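Local coordinates for protein SPI-1 type 3 secretion system secretin (Salmonella enterica subsp. enterica serovar Typhimurium, PDB 4G08) that helps build the outer-membrane ring of the type III secretion injectisome, through which Salmonella delivers effector proteins into host cells, at residues Y117-D122 with F128-P133; N101-F106 with D138-A143; D28-Q33 with N59-K64; D21-F26 with L67-I72. All blocks are in the same frame, centred on the assembly; numbering follows the deposited sequence.

Contact 1. Residues Y117-D122 with F128-P133; sequences YPLRGD and FYVSGP
The hairpin of strands 120-121 and 127-132 is joined at Arg120 and Tyr129, an antiparallel hydrogen-bonded pair. Arg120 N donates to Tyr129 O and Tyr129 N to Arg120 O, both at 2.8 Å. Bent at chi2 and chi3, the Arg120 side chain lays one guanidinium face over Tyr129 CB and, in its own plane, uses NH1 to reach Ser131 OG at 3.2 Å; Asn90 OD1 also bonds this hydroxyl. One water accepts from Arg120 NH1 and Ser131 N while donating to Pro118 O (2.6 Å), and a second joins Arg120 NH2 to Ser131 OG.

In the beta-alpha-beta-beta-alpha ring-building domain, strand 127-132 runs between 120-121 and 89-94. Against the helix side, Leu119 CG meets Phe128 CE1 at 3.7 Å, its CD2 lies over one face of that ring, and its CD1 sits beside Val130 CG2. Where the strand ends, Pro133 CD makes a CH-pi contact over the centre of the Tyr117 ring, 3.3 Å from the centroid and 11° off the normal. Tyr117 OH bonds Trp73 N in the N0 domain.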
# COMPACT_ATOMS: atom_id res chain seq x y z
N TYR A 117 6.60 -0.23 2.18
CA TYR A 117 6.59 1.22 2.03
C TYR A 117 7.00 1.91 3.32
O TYR A 117 6.17 2.52 4.00
CB TYR A 117 5.21 1.71 1.58
CG TYR A 117 4.63 0.89 0.45
CD1 TYR A 117 5.21 0.88 -0.81
CD2 TYR A 117 3.53 0.09 0.67
CE1 TYR A 117 4.71 0.08 -1.81
CE2 TYR A 117 3.03 -0.73 -0.32
CZ TYR A 117 3.64 -0.75 -1.55
OH TYR A 117 3.13 -1.58 -2.52
N PRO A 118 8.27 1.76 3.70
CA PRO A 118 8.75 2.16 5.00
C PRO A 118 8.90 3.67 5.13
O PRO A 118 8.98 4.38 4.13
CB PRO A 118 10.12 1.49 5.10
CG PRO A 118 10.58 1.43 3.69
CD PRO A 118 9.34 1.15 2.89
N LEU A 119 8.86 4.15 6.36
CA LEU A 119 9.13 5.55 6.66
C LEU A 119 10.63 5.77 6.61
O LEU A 119 11.39 4.96 7.13
CB LEU A 119 8.63 5.88 8.06
CG LEU A 119 7.17 6.29 8.16
CD1 LEU A 119 6.28 5.39 7.32
CD2 LEU A 119 6.72 6.28 9.61
N ARG A 120 11.05 6.82 5.93
CA ARG A 120 12.47 7.08 5.75
C ARG A 120 12.81 8.42 6.36
O ARG A 120 12.43 9.47 5.84
CB ARG A 120 12.83 7.09 4.27
CG ARG A 120 12.78 5.71 3.63
CD ARG A 120 11.98 5.73 2.35
NE ARG A 120 12.43 6.78 1.45
CZ ARG A 120 11.64 7.40 0.60
NH1 ARG A 120 10.36 7.07 0.53
NH2 ARG A 120 12.13 8.32 -0.22
N GLY A 121 13.57 8.40 7.44
CA GLY A 121 13.87 9.62 8.17
C GLY A 121 15.10 9.48 9.02
O GLY A 121 15.90 8.57 8.83
N ASP A 122 15.29 10.42 9.94
CA ASP A 122 16.32 10.27 10.95
C ASP A 122 16.03 11.12 12.16
O ASP A 122 15.21 12.03 12.12
CB ASP A 122 17.70 10.61 10.39
CG ASP A 122 17.80 12.05 9.93
OD1 ASP A 122 16.99 12.42 9.04
OD2 ASP A 122 18.86 12.67 10.17
N PHE A 128 10.01 13.20 7.63
CA PHE A 128 10.38 11.90 7.08
C PHE A 128 9.69 11.74 5.73
O PHE A 128 8.79 12.50 5.41
CB PHE A 128 9.97 10.77 8.03
CG PHE A 128 8.48 10.62 8.19
CD1 PHE A 128 7.75 9.94 7.24
CD2 PHE A 128 7.83 11.09 9.31
CE1 PHE A 128 6.39 9.77 7.37
CE2 PHE A 128 6.47 10.93 9.46
CZ PHE A 128 5.75 10.28 8.48
N TYR A 129 10.23 10.85 4.90
CA TYR A 129 9.59 10.58 3.61
C TYR A 129 8.89 9.24 3.62
O TYR A 129 9.24 8.34 4.37
CB TYR A 129 10.61 10.57 2.47
CG TYR A 129 11.47 11.79 2.40
CD1 TYR A 129 10.97 12.99 1.93
CD2 TYR A 129 12.80 11.72 2.76
CE1 TYR A 129 11.75 14.12 1.91
CE2 TYR A 129 13.60 12.83 2.69
CZ TYR A 129 13.06 14.04 2.31
OH TYR A 129 13.82 15.19 2.41
N VAL A 130 7.86 9.15 2.80
CA VAL A 130 7.17 7.90 2.61
C VAL A 130 6.61 7.89 1.20
O VAL A 130 6.24 8.93 0.66
CB VAL A 130 6.04 7.71 3.63
CG1 VAL A 130 5.03 8.84 3.53
CG2 VAL A 130 5.38 6.35 3.43
N SER A 131 6.77 6.75 0.54
CA SER A 131 6.35 6.60 -0.84
C SER A 131 5.64 5.27 -0.99
O SER A 131 6.13 4.22 -0.55
CB SER A 131 7.57 6.65 -1.77
OG SER A 131 8.24 7.90 -1.68
N GLY A 132 4.42 5.33 -1.49
CA GLY A 132 3.62 4.12 -1.63
C GLY A 132 2.24 4.41 -2.16
O GLY A 132 1.98 5.50 -2.67
N PRO A 133 1.34 3.45 -2.00
CA PRO A 133 -0.01 3.60 -2.51
C PRO A 133 -0.68 4.80 -1.88
O PRO A 133 -0.56 5.03 -0.68
CB PRO A 133 -0.71 2.32 -2.06
CG PRO A 133 0.37 1.34 -1.82
CD PRO A 133 1.63 2.08 -1.53
O HOH W 1 8.62 4.90 1.60
O HOH W 2 10.73 9.78 -2.11

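Contact 2. Residues N101-F106 with D138-A143; sequences NEFNNF and DMVVNA
A chi1 of -178° swings the Phe103 ring away from its backbone N, and a chi2 of 62° turns it as it extends from helix 100-109 toward Val140 and Ala143 on helix 134-150. The far rim of the ring does the touching. CZ comes to 3.8 Å from Val140 O, which lies at the ring edge, near its plane. Next to it, CE1 meets the backbone of Ala143 at atom C, 3.7 Å away, and the methyl carbon Ala143 CB at 3.9 Å. On the other side of CZ, CE2 is 4.2 Å from Val140 CG1, so the rim spans one turn of the facing helix. Ala143 has only a methyl, which probably helps the ring reach main-chain atoms; the CA atoms of Phe103 and Ala143 are 8.6 Å apart.

Both helices belong to the beta-alpha-beta-beta-alpha domain that follows N0, where they pack over the face of the sheet that carries Phe128 and Val130. Leu95, Leu119, Ala144 and Met147 also touch the Phe103 ring. Nearer the start of helix 134-150, Asp138 forms a salt bridge with Arg89.

The contact is mainly van der Waals in character. Its polar elements are main-chain carbonyls, that of Ala143 close to CE1 and Val140 O at the ring edge, where the slightly positive C-H rim of an aromatic ring probably gives a weak electrostatic match to the oxygen.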
# COMPACT_ATOMS: atom_id res chain seq x y z
N ASN A 101 10.87 6.88 15.83
CA ASN A 101 10.73 5.53 16.32
C ASN A 101 9.42 5.27 17.04
O ASN A 101 8.82 4.26 16.84
CB ASN A 101 11.95 5.10 17.15
CG ASN A 101 12.06 3.61 17.28
OD1 ASN A 101 12.47 2.93 16.37
ND2 ASN A 101 11.65 3.09 18.41
N GLU A 102 8.97 6.22 17.84
CA GLU A 102 7.67 6.15 18.50
C GLU A 102 6.53 6.11 17.48
O GLU A 102 5.55 5.39 17.66
CB GLU A 102 7.51 7.38 19.40
CG GLU A 102 6.32 7.41 20.35
CD GLU A 102 6.21 8.73 21.10
OE1 GLU A 102 7.15 9.56 20.99
OE2 GLU A 102 5.16 8.97 21.74
N PHE A 103 6.65 6.93 16.44
CA PHE A 103 5.62 6.99 15.41
C PHE A 103 5.55 5.71 14.58
O PHE A 103 4.49 5.13 14.40
CB PHE A 103 5.86 8.19 14.51
CG PHE A 103 4.83 8.36 13.45
CD1 PHE A 103 3.52 8.58 13.80
CD2 PHE A 103 5.16 8.17 12.13
CE1 PHE A 103 2.55 8.70 12.83
CE2 PHE A 103 4.19 8.24 11.16
CZ PHE A 103 2.89 8.51 11.50
N ASN A 104 6.72 5.20 14.22
CA ASN A 104 6.83 3.92 13.54
C ASN A 104 6.14 2.82 14.32
O ASN A 104 5.36 2.05 13.77
CB ASN A 104 8.30 3.55 13.40
CG ASN A 104 8.80 3.73 12.00
OD1 ASN A 104 8.30 3.12 11.05
ND2 ASN A 104 9.88 4.48 11.87
N ASN A 105 6.52 2.67 15.59
CA ASN A 105 5.93 1.64 16.42
C ASN A 105 4.43 1.80 16.51
O ASN A 105 3.69 0.82 16.51
CB ASN A 105 6.52 1.68 17.81
CG ASN A 105 7.95 1.21 17.82
OD1 ASN A 105 8.43 0.62 16.86
ND2 ASN A 105 8.67 1.55 18.89
N PHE A 106 3.98 3.04 16.54
CA PHE A 106 2.56 3.30 16.62
C PHE A 106 1.85 2.75 15.38
O PHE A 106 0.82 2.09 15.49
CB PHE A 106 2.33 4.79 16.76
CG PHE A 106 0.90 5.18 16.63
CD1 PHE A 106 -0.01 4.87 17.62
CD2 PHE A 106 0.44 5.74 15.46
CE1 PHE A 106 -1.33 5.21 17.50
CE2 PHE A 106 -0.89 6.06 15.32
CZ PHE A 106 -1.78 5.80 16.34
N ASP A 138 -1.85 8.50 2.51
CA ASP A 138 -2.84 9.39 3.10
C ASP A 138 -3.04 9.07 4.57
O ASP A 138 -3.13 9.96 5.41
CB ASP A 138 -4.17 9.25 2.37
CG ASP A 138 -4.16 9.89 1.00
OD1 ASP A 138 -3.20 10.61 0.68
OD2 ASP A 138 -5.17 9.75 0.28
N MET A 139 -3.09 7.79 4.88
CA MET A 139 -3.15 7.34 6.25
C MET A 139 -1.92 7.79 7.02
O MET A 139 -2.02 8.28 8.15
CB MET A 139 -3.26 5.82 6.29
CG MET A 139 -3.50 5.24 7.66
SD MET A 139 -1.97 4.83 8.52
CE MET A 139 -1.24 3.76 7.29
N VAL A 140 -0.74 7.66 6.43
CA VAL A 140 0.47 7.97 7.18
C VAL A 140 0.53 9.45 7.50
O VAL A 140 0.84 9.85 8.61
CB VAL A 140 1.74 7.57 6.42
CG1 VAL A 140 2.95 8.15 7.12
CG2 VAL A 140 1.85 6.06 6.33
N VAL A 141 0.17 10.26 6.52
CA VAL A 141 0.13 11.70 6.69
C VAL A 141 -0.89 12.10 7.75
O VAL A 141 -0.60 12.92 8.62
CB VAL A 141 -0.24 12.37 5.37
CG1 VAL A 141 -0.55 13.83 5.59
CG2 VAL A 141 0.90 12.19 4.39
N ASN A 142 -2.10 11.55 7.68
CA ASN A 142 -3.08 11.86 8.71
C ASN A 142 -2.56 11.44 10.07
O ASN A 142 -2.76 12.16 11.05
CB ASN A 142 -4.44 11.22 8.45
CG ASN A 142 -5.44 11.53 9.55
OD1 ASN A 142 -5.73 12.70 9.84
ND2 ASN A 142 -5.86 10.50 10.27
N ALA A 143 -2.00 10.24 10.17
CA ALA A 143 -1.56 9.76 11.47
C ALA A 143 -0.48 10.68 12.04
O ALA A 143 -0.51 11.02 13.22
CB ALA A 143 -1.06 8.34 11.38

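Contact 3. Residues D28-Q33 with N59-K64; sequences DAMALQ and NALLEK
Met30 sends its side chain from helix 23-30 toward Leu61 and Leu62 on helix 58-69. From CB the chain sets out toward the facing helix, with CG anti to the backbone N (chi1 160°), and an extended chi2 of -174° carries the sulfur toward helix 58-69. SD arrives 4.1 Å from Leu62 CG, and Leu62 CD1 is 4.2 Å from the same sulfur. A bend at chi3 (-60°) then turns the terminal methyl aside, and Met30 CE comes 3.9 Å from Leu61 CD2 while remaining 4.2 Å from Leu62 CG. Thioether and methyl thus enter between two consecutive leucines: Met30 and Leu61 run past one another head to tail, while Leu62 is met at a slant. This long reach spans helices whose nearest CA atoms, of Met30 and Leu61, are 9.6 Å apart.

Both helices belong to the N0 domain, and Phe55 touches both Met30 and Leu61, whereas Leu62 packs against Phe27 and, on the mixed sheet, Trp73.

Only 125 Å² is buried between the two segments, nearly all of it from Met30, Leu61 and Leu62. Cohesion should therefore come from dispersion and from the exclusion of water, with the polarisable sulfur suited to a setting rich in aliphatic and aromatic neighbours and no directional bond fixing the methionine's orientation.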
# COMPACT_ATOMS: atom_id res chain seq x y z
N ASP A 28 -10.38 -9.36 -10.04
CA ASP A 28 -11.72 -9.81 -9.66
C ASP A 28 -11.74 -11.32 -9.50
O ASP A 28 -12.33 -11.84 -8.55
CB ASP A 28 -12.76 -9.40 -10.70
CG ASP A 28 -13.20 -7.96 -10.52
OD1 ASP A 28 -12.85 -7.35 -9.49
OD2 ASP A 28 -13.85 -7.43 -11.44
N ALA A 29 -11.05 -12.02 -10.39
CA ALA A 29 -10.98 -13.47 -10.32
C ALA A 29 -10.26 -13.92 -9.05
O ALA A 29 -10.71 -14.83 -8.36
CB ALA A 29 -10.27 -14.03 -11.54
N MET A 30 -9.17 -13.24 -8.71
CA MET A 30 -8.45 -13.55 -7.49
C MET A 30 -9.32 -13.35 -6.25
O MET A 30 -9.19 -14.08 -5.26
CB MET A 30 -7.20 -12.68 -7.38
CG MET A 30 -6.70 -12.62 -5.95
SD MET A 30 -5.33 -11.49 -5.69
CE MET A 30 -4.17 -12.23 -6.82
N ALA A 31 -10.23 -12.40 -6.32
CA ALA A 31 -10.99 -11.97 -5.15
C ALA A 31 -12.12 -12.93 -4.82
O ALA A 31 -12.81 -12.76 -3.82
CB ALA A 31 -11.54 -10.58 -5.37
N LEU A 32 -12.43 -13.82 -5.75
CA LEU A 32 -13.53 -14.75 -5.56
C LEU A 32 -13.38 -15.51 -4.26
O LEU A 32 -14.36 -15.96 -3.68
CB LEU A 32 -13.56 -15.74 -6.71
CG LEU A 32 -14.02 -15.00 -7.95
CD1 LEU A 32 -14.28 -15.95 -9.10
CD2 LEU A 32 -15.28 -14.26 -7.58
N GLN A 33 -12.14 -15.87 -3.98
CA GLN A 33 -11.85 -16.72 -2.85
C GLN A 33 -11.39 -15.86 -1.68
O GLN A 33 -10.71 -16.34 -0.78
CB GLN A 33 -10.78 -17.74 -3.22
CG GLN A 33 -11.09 -18.53 -4.49
CD GLN A 33 -10.26 -19.79 -4.62
OE1 GLN A 33 -9.09 -19.82 -4.25
NE2 GLN A 33 -10.86 -20.84 -5.17
N ASN A 59 -1.56 -13.45 -1.51
CA ASN A 59 -0.64 -12.40 -1.11
C ASN A 59 0.74 -12.57 -1.72
O ASN A 59 1.38 -11.60 -2.11
CB ASN A 59 -0.53 -12.30 0.40
CG ASN A 59 -1.65 -11.48 1.00
OD1 ASN A 59 -2.39 -10.81 0.28
ND2 ASN A 59 -1.66 -11.36 2.32
N ALA A 60 1.19 -13.82 -1.85
CA ALA A 60 2.45 -14.07 -2.53
C ALA A 60 2.36 -13.71 -4.01
O ALA A 60 3.31 -13.18 -4.58
CB ALA A 60 2.83 -15.52 -2.37
N LEU A 61 1.23 -14.03 -4.62
CA LEU A 61 1.01 -13.70 -6.02
C LEU A 61 1.00 -12.20 -6.24
O LEU A 61 1.55 -11.69 -7.21
CB LEU A 61 -0.31 -14.29 -6.50
CG LEU A 61 -0.50 -14.15 -8.00
CD1 LEU A 61 0.69 -14.73 -8.73
CD2 LEU A 61 -1.79 -14.83 -8.43
N LEU A 62 0.31 -11.48 -5.36
CA LEU A 62 0.27 -10.04 -5.43
C LEU A 62 1.66 -9.44 -5.38
O LEU A 62 1.95 -8.46 -6.07
CB LEU A 62 -0.56 -9.48 -4.29
CG LEU A 62 -2.04 -9.38 -4.61
CD1 LEU A 62 -2.80 -9.12 -3.34
CD2 LEU A 62 -2.29 -8.26 -5.60
N GLU A 63 2.50 -9.96 -4.50
CA GLU A 63 3.85 -9.44 -4.38
C GLU A 63 4.63 -9.70 -5.66
O GLU A 63 5.33 -8.82 -6.15
CB GLU A 63 4.57 -10.06 -3.20
CG GLU A 63 3.96 -9.68 -1.87
CD GLU A 63 4.83 -8.72 -1.08
OE1 GLU A 63 4.34 -8.19 -0.05
OE2 GLU A 63 6.01 -8.52 -1.45
N LYS A 64 4.50 -10.90 -6.21
CA LYS A 64 5.25 -11.23 -7.41
C LYS A 64 4.77 -10.43 -8.61
O LYS A 64 5.57 -9.88 -9.37
CB LYS A 64 5.13 -12.71 -7.70
CG LYS A 64 6.15 -13.18 -8.71
CD LYS A 64 6.18 -14.68 -8.81
CE LYS A 64 5.31 -15.12 -9.97
NZ LYS A 64 5.56 -16.54 -10.33

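Contact 4. Residues D21-F26 with L67-I72; sequences DSLRTF and LQLGLI
No flat group lies between Leu23 and its partners Leu69 and Leu71; the one ring of the two segments, Phe26, turns to other partners: it meets Phe53 edge-to-face and is also touched by Leu61, Leu65, Ile49 and Phe16. The contact itself is made by branched aliphatic ends. Leu23 places CG anti to its carbonyl carbon (chi1 -79°), and its two methyls then divide the work. CD1 meets Leu71 tip to tip, 3.8 Å from CD2 and 3.9 Å from CD1 of that residue, while Leu23 CD2 touches Leu69 CD1 more loosely at 4.1 Å. Leu69 and Leu71 both point toward Leu23 from either side of Gly70, whose positive phi of 71° takes the chain out of helix 58-69 and into strand 71-75.

Leu23 is the first residue of its helix, immediately after the N-cap Ser22. The Ser22 side chain caps the helix, its OG accepting from Thr25 N at 3.2 Å with a nearly straight N-H...O angle of 169°. Leu23 therefore reaches across from the capped first turn.

Within the N0 domain the contact joins the start of helix 23-30 to the end of helix 58-69 and the beginning of strand 71-75, an outer strand of the mixed sheet. Lys47 touches both Leu23 and Leu71, and Ile49 of strand 48-50 borders Leu23 and Leu69, bringing the small antiparallel sheet against the same cluster.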
# COMPACT_ATOMS: atom_id res chain seq x y z
N ASP A 21 -6.18 -10.55 -20.56
CA ASP A 21 -7.30 -10.05 -19.80
C ASP A 21 -6.86 -8.81 -19.06
O ASP A 21 -5.69 -8.64 -18.76
CB ASP A 21 -7.78 -11.11 -18.81
CG ASP A 21 -8.29 -12.36 -19.50
OD1 ASP A 21 -9.31 -12.27 -20.22
OD2 ASP A 21 -7.70 -13.43 -19.28
N SER A 22 -7.79 -7.89 -18.83
CA SER A 22 -7.43 -6.68 -18.10
C SER A 22 -7.12 -7.06 -16.66
O SER A 22 -7.65 -8.04 -16.14
CB SER A 22 -8.56 -5.67 -18.14
OG SER A 22 -9.58 -6.03 -17.22
N LEU A 23 -6.27 -6.27 -16.01
CA LEU A 23 -5.96 -6.51 -14.61
C LEU A 23 -7.21 -6.48 -13.76
O LEU A 23 -7.28 -7.14 -12.73
CB LEU A 23 -4.97 -5.47 -14.09
CG LEU A 23 -3.53 -5.76 -14.51
CD1 LEU A 23 -2.54 -5.15 -13.54
CD2 LEU A 23 -3.32 -7.26 -14.61
N ARG A 24 -8.20 -5.69 -14.17
CA ARG A 24 -9.42 -5.62 -13.39
C ARG A 24 -10.13 -6.96 -13.37
O ARG A 24 -10.54 -7.44 -12.32
CB ARG A 24 -10.36 -4.54 -13.89
CG ARG A 24 -11.47 -4.25 -12.89
CD ARG A 24 -12.35 -3.09 -13.32
NE ARG A 24 -11.59 -1.87 -13.56
CZ ARG A 24 -11.23 -1.03 -12.59
NH1 ARG A 24 -11.51 -1.33 -11.33
NH2 ARG A 24 -10.62 0.11 -12.88
N THR A 25 -10.25 -7.57 -14.53
CA THR A 25 -10.86 -8.88 -14.61
C THR A 25 -10.05 -9.90 -13.82
O THR A 25 -10.59 -10.64 -12.99
CB THR A 25 -10.95 -9.32 -16.07
OG1 THR A 25 -11.89 -8.48 -16.76
CG2 THR A 25 -11.39 -10.76 -16.17
N PHE A 26 -8.74 -9.82 -13.96
CA PHE A 26 -7.86 -10.76 -13.30
C PHE A 26 -7.98 -10.68 -11.78
O PHE A 26 -8.17 -11.69 -11.11
CB PHE A 26 -6.42 -10.49 -13.71
CG PHE A 26 -5.43 -11.35 -13.00
CD1 PHE A 26 -5.25 -12.67 -13.37
CD2 PHE A 26 -4.80 -10.88 -11.87
CE1 PHE A 26 -4.38 -13.48 -12.67
CE2 PHE A 26 -3.91 -11.67 -11.19
CZ PHE A 26 -3.72 -12.98 -11.57
N LEU A 67 5.90 -6.84 -8.75
CA LEU A 67 7.23 -6.70 -9.31
C LEU A 67 7.28 -6.96 -10.81
O LEU A 67 7.98 -6.28 -11.53
CB LEU A 67 8.20 -7.63 -8.66
CG LEU A 67 9.02 -7.33 -7.42
CD1 LEU A 67 10.23 -8.17 -7.57
CD2 LEU A 67 9.40 -5.91 -7.25
N GLN A 68 6.55 -7.95 -11.29
CA GLN A 68 6.56 -8.26 -12.72
C GLN A 68 5.91 -7.17 -13.54
O GLN A 68 6.43 -6.77 -14.58
CB GLN A 68 5.88 -9.59 -13.00
CG GLN A 68 6.59 -10.76 -12.36
CD GLN A 68 6.05 -12.09 -12.82
OE1 GLN A 68 4.84 -12.27 -12.92
NE2 GLN A 68 6.95 -13.02 -13.13
N LEU A 69 4.77 -6.68 -13.07
CA LEU A 69 3.93 -5.79 -13.87
C LEU A 69 4.00 -4.32 -13.50
O LEU A 69 3.41 -3.49 -14.18
CB LEU A 69 2.47 -6.23 -13.80
CG LEU A 69 2.20 -7.62 -14.36
CD1 LEU A 69 0.71 -7.84 -14.40
CD2 LEU A 69 2.78 -7.79 -15.75
N GLY A 70 4.79 -3.98 -12.49
CA GLY A 70 4.89 -2.59 -12.06
C GLY A 70 3.61 -2.12 -11.39
O GLY A 70 2.96 -1.18 -11.85
N LEU A 71 3.30 -2.75 -10.26
CA LEU A 71 2.15 -2.42 -9.44
C LEU A 71 2.58 -2.08 -8.02
O LEU A 71 3.62 -2.55 -7.54
CB LEU A 71 1.17 -3.60 -9.38
CG LEU A 71 0.72 -4.22 -10.70
CD1 LEU A 71 -0.25 -5.36 -10.44
CD2 LEU A 71 0.07 -3.16 -11.57
N ILE A 72 1.68 -1.44 -7.29
CA ILE A 72 1.81 -1.33 -5.85
C ILE A 72 0.46 -1.60 -5.22
O ILE A 72 -0.58 -1.37 -5.84
CB ILE A 72 2.30 0.08 -5.46
CG1 ILE A 72 1.35 1.14 -6.01
CG2 ILE A 72 3.69 0.33 -6.03
CD1 ILE A 72 1.80 2.57 -5.79

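Overall arrangement
The four contacts fall into two pairs, one in each periplasmic domain. Contacts 3 and 4 lie in N0, centres 10 Å apart, and both join helix 23-30 to helix 58-69; Leu61 CD2 touches Phe26 CZ at 4.1 Å between them. Contacts 1 and 2, also 10 Å apart, share the core of the following domain, where Phe103 CD2 meets Leu119 CD2 at 3.5 Å and Phe128 CZ packs on Val140 CG1 at 3.8 Å. The domains meet where contact 1 touches 67-72 of contact 4: Tyr117 OH is 3.5 Å from Ile72 CB, although the contact centres are 24 Å apart. Contacts 2 and 3 remain about 15 Å apart at their nearest atoms.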